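PDB 6YZG: surface-associated protein CshB from Streptococcus gordonii, which is a cell-wall-anchored streptococcal adhesin that probably binds fibronectin, seen here through its non-repetitive domain 2. Local coordinates for residues 181-186 against 213-218. Numbering follows the deposited sequence.
Sequences VITKKM and PDTVTG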
ATOM      1  N   VAL A 181      11.157  -1.240   9.146  1.00 14.30           N
ATOM      2  CA  VAL A 181      11.429   0.033   9.837  1.00 13.28           C
ATOM      3  C   VAL A 181      11.699   1.121   8.790  1.00 14.81           C
ATOM      4  O   VAL A 181      12.516   0.873   7.889  1.00 14.91           O
ATOM      5  CB  VAL A 181      12.603  -0.110  10.812  1.00 16.38           C
ATOM      6  CG1 VAL A 181      12.816   1.183  11.578  1.00 16.31           C
ATOM      7  CG2 VAL A 181      12.373  -1.318  11.708  1.00 16.68           C
ATOM      8  N   ILE A 182      11.047   2.269   8.852  1.00 12.63           N
ATOM      9  CA  ILE A 182      11.278   3.327   7.848  1.00 12.39           C
ATOM     10  C   ILE A 182      12.615   3.963   8.153  1.00 14.08           C
ATOM     11  O   ILE A 182      12.852   4.444   9.280  1.00 13.83           O
ATOM     12  CB  ILE A 182      10.152   4.383   7.848  1.00 13.31           C
ATOM     13  CG1 ILE A 182       8.815   3.736   7.562  1.00 13.37           C
ATOM     14  CG2 ILE A 182      10.461   5.486   6.866  1.00 12.94           C
ATOM     15  CD1 ILE A 182       7.578   4.623   7.693  1.00 13.46           C
ATOM     16  N   THR A 183      13.455   4.034   7.127  1.00 14.48           N
ATOM     17  CA  THR A 183      14.746   4.695   7.242  1.00 15.53           C
ATOM     18  C   THR A 183      14.794   6.004   6.466  1.00 14.38           C
ATOM     19  O   THR A 183      13.901   6.265   5.625  1.00 14.05           O
ATOM     20  CB  THR A 183      15.842   3.767   6.718  1.00 16.52           C
ATOM     21  OG1 THR A 183      15.620   3.599   5.323  1.00 18.87           O
ATOM     22  CG2 THR A 183      15.851   2.426   7.408  1.00 17.80           C
ATOM     23  N   LYS A 184      15.798   6.811   6.788  1.00 15.39           N
ATOM     24  CA  LYS A 184      16.017   8.071   6.055  1.00 17.32           C
ATOM     25  C   LYS A 184      16.141   7.801   4.560  1.00 17.00           C
ATOM     26  O   LYS A 184      15.548   8.510   3.792  1.00 16.87           O
ATOM     27  CB  LYS A 184      17.252   8.779   6.615  1.00 18.92           C
ATOM     28  CG  LYS A 184      17.614  10.050   5.865  1.00 22.29           C
ATOM     29  CD  LYS A 184      18.520  10.967   6.630  1.00 24.10           C
ATOM     30  CE  LYS A 184      18.566  12.342   5.988  1.00 30.16           C
ATOM     31  NZ  LYS A 184      19.472  13.255   6.717  1.00 32.67           N
ATOM     32  N   LYS A 185      16.871   6.763   4.164  1.00 17.52           N
ATOM     33  CA  LYS A 185      16.990   6.423   2.733  1.00 19.39           C
ATOM     34  C   LYS A 185      15.636   6.118   2.117  1.00 18.95           C
ATOM     35  O   LYS A 185      15.304   6.616   1.017  1.00 20.42           O
ATOM     36  CB  LYS A 185      17.958   5.236   2.597  1.00 23.26           C
ATOM     37  CG  LYS A 185      18.116   4.811   1.132  1.00 28.01           C
ATOM     38  CD  LYS A 185      19.070   3.662   0.924  1.00 34.44           C
ATOM     39  CE  LYS A 185      19.696   3.677  -0.455  1.00 39.05           C
ATOM     40  NZ  LYS A 185      18.669   3.807  -1.518  1.00 42.63           N
ATOM     41  N   MET A 186      14.786   5.348   2.788  1.00 17.18           N
ATOM     42  CA  MET A 186      13.469   5.003   2.239  1.00 18.18           C
ATOM     43  C   MET A 186      12.614   6.273   2.083  1.00 16.75           C
ATOM     44  O   MET A 186      11.850   6.411   1.099  1.00 17.49           O
ATOM     45  CB  MET A 186      12.723   4.048   3.165  1.00 19.36           C
ATOM     46  CG  MET A 186      13.226   2.637   3.110  1.00 20.29           C
ATOM     47  SD  MET A 186      12.580   1.685   4.544  1.00 23.47           S
ATOM     48  CE  MET A 186      13.701   0.290   4.518  1.00 30.03           C
ATOM     49  N   PRO A 213      15.487   5.634  15.772  1.00 12.81           N
ATOM     50  CA  PRO A 213      16.954   5.488  15.850  1.00 14.32           C
ATOM     51  C   PRO A 213      17.403   4.059  15.586  1.00 13.82           C
ATOM     52  O   PRO A 213      18.516   3.822  15.168  1.00 14.71           O
ATOM     53  CB  PRO A 213      17.227   5.815  17.334  1.00 14.70           C
ATOM     54  CG  PRO A 213      16.145   6.683  17.767  1.00 14.26           C
ATOM     55  CD  PRO A 213      14.934   6.191  17.009  1.00 12.07           C
ATOM     56  N   ASP A 214      16.514   3.089  15.806  1.00 11.99           N
ATOM     57  CA  ASP A 214      16.771   1.634  15.695  1.00 11.68           C
ATOM     58  C   ASP A 214      16.258   1.184  14.344  1.00 11.46           C
ATOM     59  O   ASP A 214      15.096   0.814  14.186  1.00 12.02           O
ATOM     60  CB  ASP A 214      16.116   0.909  16.867  1.00 11.35           C
ATOM     61  CG  ASP A 214      16.228  -0.575  16.775  1.00 13.38           C
ATOM     62  OD1 ASP A 214      16.887  -1.114  15.840  1.00 13.73           O
ATOM     63  OD2 ASP A 214      15.507  -1.212  17.564  1.00 14.05           O
ATOM     64  N   THR A 215      17.155   1.191  13.348  1.00 12.94           N
ATOM     65  CA  THR A 215      16.764   0.796  11.964  1.00 13.53           C
ATOM     66  C   THR A 215      16.565  -0.705  11.805  1.00 15.00           C
ATOM     67  O   THR A 215      15.974  -1.140  10.784  1.00 16.33           O
ATOM     68  CB  THR A 215      17.789   1.275  10.922  1.00 16.10           C
ATOM     69  OG1 THR A 215      18.975   0.486  11.024  1.00 19.81           O
ATOM     70  CG2 THR A 215      18.079   2.725  11.095  1.00 16.80           C
ATOM     71  N   VAL A 216      16.899  -1.517  12.816  1.00 13.04           N
ATOM     72  CA  VAL A 216      16.801  -2.979  12.715  1.00 13.51           C
ATOM     73  C   VAL A 216      15.449  -3.467  13.192  1.00 13.33           C
ATOM     74  O   VAL A 216      14.796  -4.234  12.523  1.00 16.01           O
ATOM     75  CB  VAL A 216      17.938  -3.675  13.470  1.00 15.43           C
ATOM     76  CG1 VAL A 216      17.785  -5.190  13.481  1.00 15.77           C
ATOM     77  CG2 VAL A 216      19.254  -3.211  12.907  1.00 17.41           C
ATOM     78  N   THR A 217      15.047  -3.025  14.407  1.00 12.59           N
ATOM     79  CA  THR A 217      13.782  -3.502  14.989  1.00 12.86           C
ATOM     80  C   THR A 217      12.762  -2.369  15.160  1.00 10.86           C
ATOM     81  O   THR A 217      11.595  -2.684  15.473  1.00 14.11           O
ATOM     82  CB  THR A 217      13.945  -4.225  16.333  1.00 13.36           C
ATOM     83  OG1 THR A 217      14.034  -3.276  17.419  1.00 13.96           O
ATOM     84  CG2 THR A 217      15.090  -5.207  16.297  1.00 15.42           C
ATOM     85  N   GLY A 218      13.156  -1.110  15.004  1.00 10.65           N
ATOM     86  CA  GLY A 218      12.172  -0.017  15.129  1.00 11.29           C
ATOM     87  C   GLY A 218      11.730   0.216  16.548  1.00  9.89           C
ATOM     88  O   GLY A 218      10.668   0.861  16.759  1.00 10.81           O
TER
HETATM   89  O   HOH W   1      14.740  -0.859   7.666  1.00 34.25           O
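Val181 carries most of this contact, setting its branched side chain into the concave backbone of the turn 213-218. With CG1 anti to the backbone N (chi1 -177°), its two methyls reach different parts of that turn: CG1 lies 3.5 Å from Asp214 O, while CG2 comes within 3.4 Å of Gly218 N. At the branch point, Val181 CB lies 3.5 Å from Thr215 O. This is van der Waals packing against peptide groups, with no direct hydrogen bond between the segments. Gly218, at positive phi, presents no side chain to Val181. Alongside, Thr183 CG2 approaches Thr215 CB at 4.2 Å, the two side chains crossing at about a right angle.

The one polar link is a water that donates to Val181 O and, weakly, to Thr215 O. Thr215 OG1 forms a hydrogen bond with Asn289 O of the second subunit.

Each segment is braced from within. Asp214 OD1 takes Val216 N and Thr217 N from the same face of its carboxylate, an Asx turn extended to an Asx motif, and Gly218 N closes the turn on Asp214 O at 2.9 Å. Thr183, the N-cap of helix 184-193, forms a capping box with Met186: Met186 N donates to Thr183 OG1 at 3.2 Å, and Thr183 N returns a weak bond to Met186 SD at 3.6 Å.

The contact thus joins the end of strand 180-181 and the start of helix 184-193 to the loop leading into strand 224-229, the middle strand of a three-stranded antiparallel sheet in which 180-181 is an outer strand.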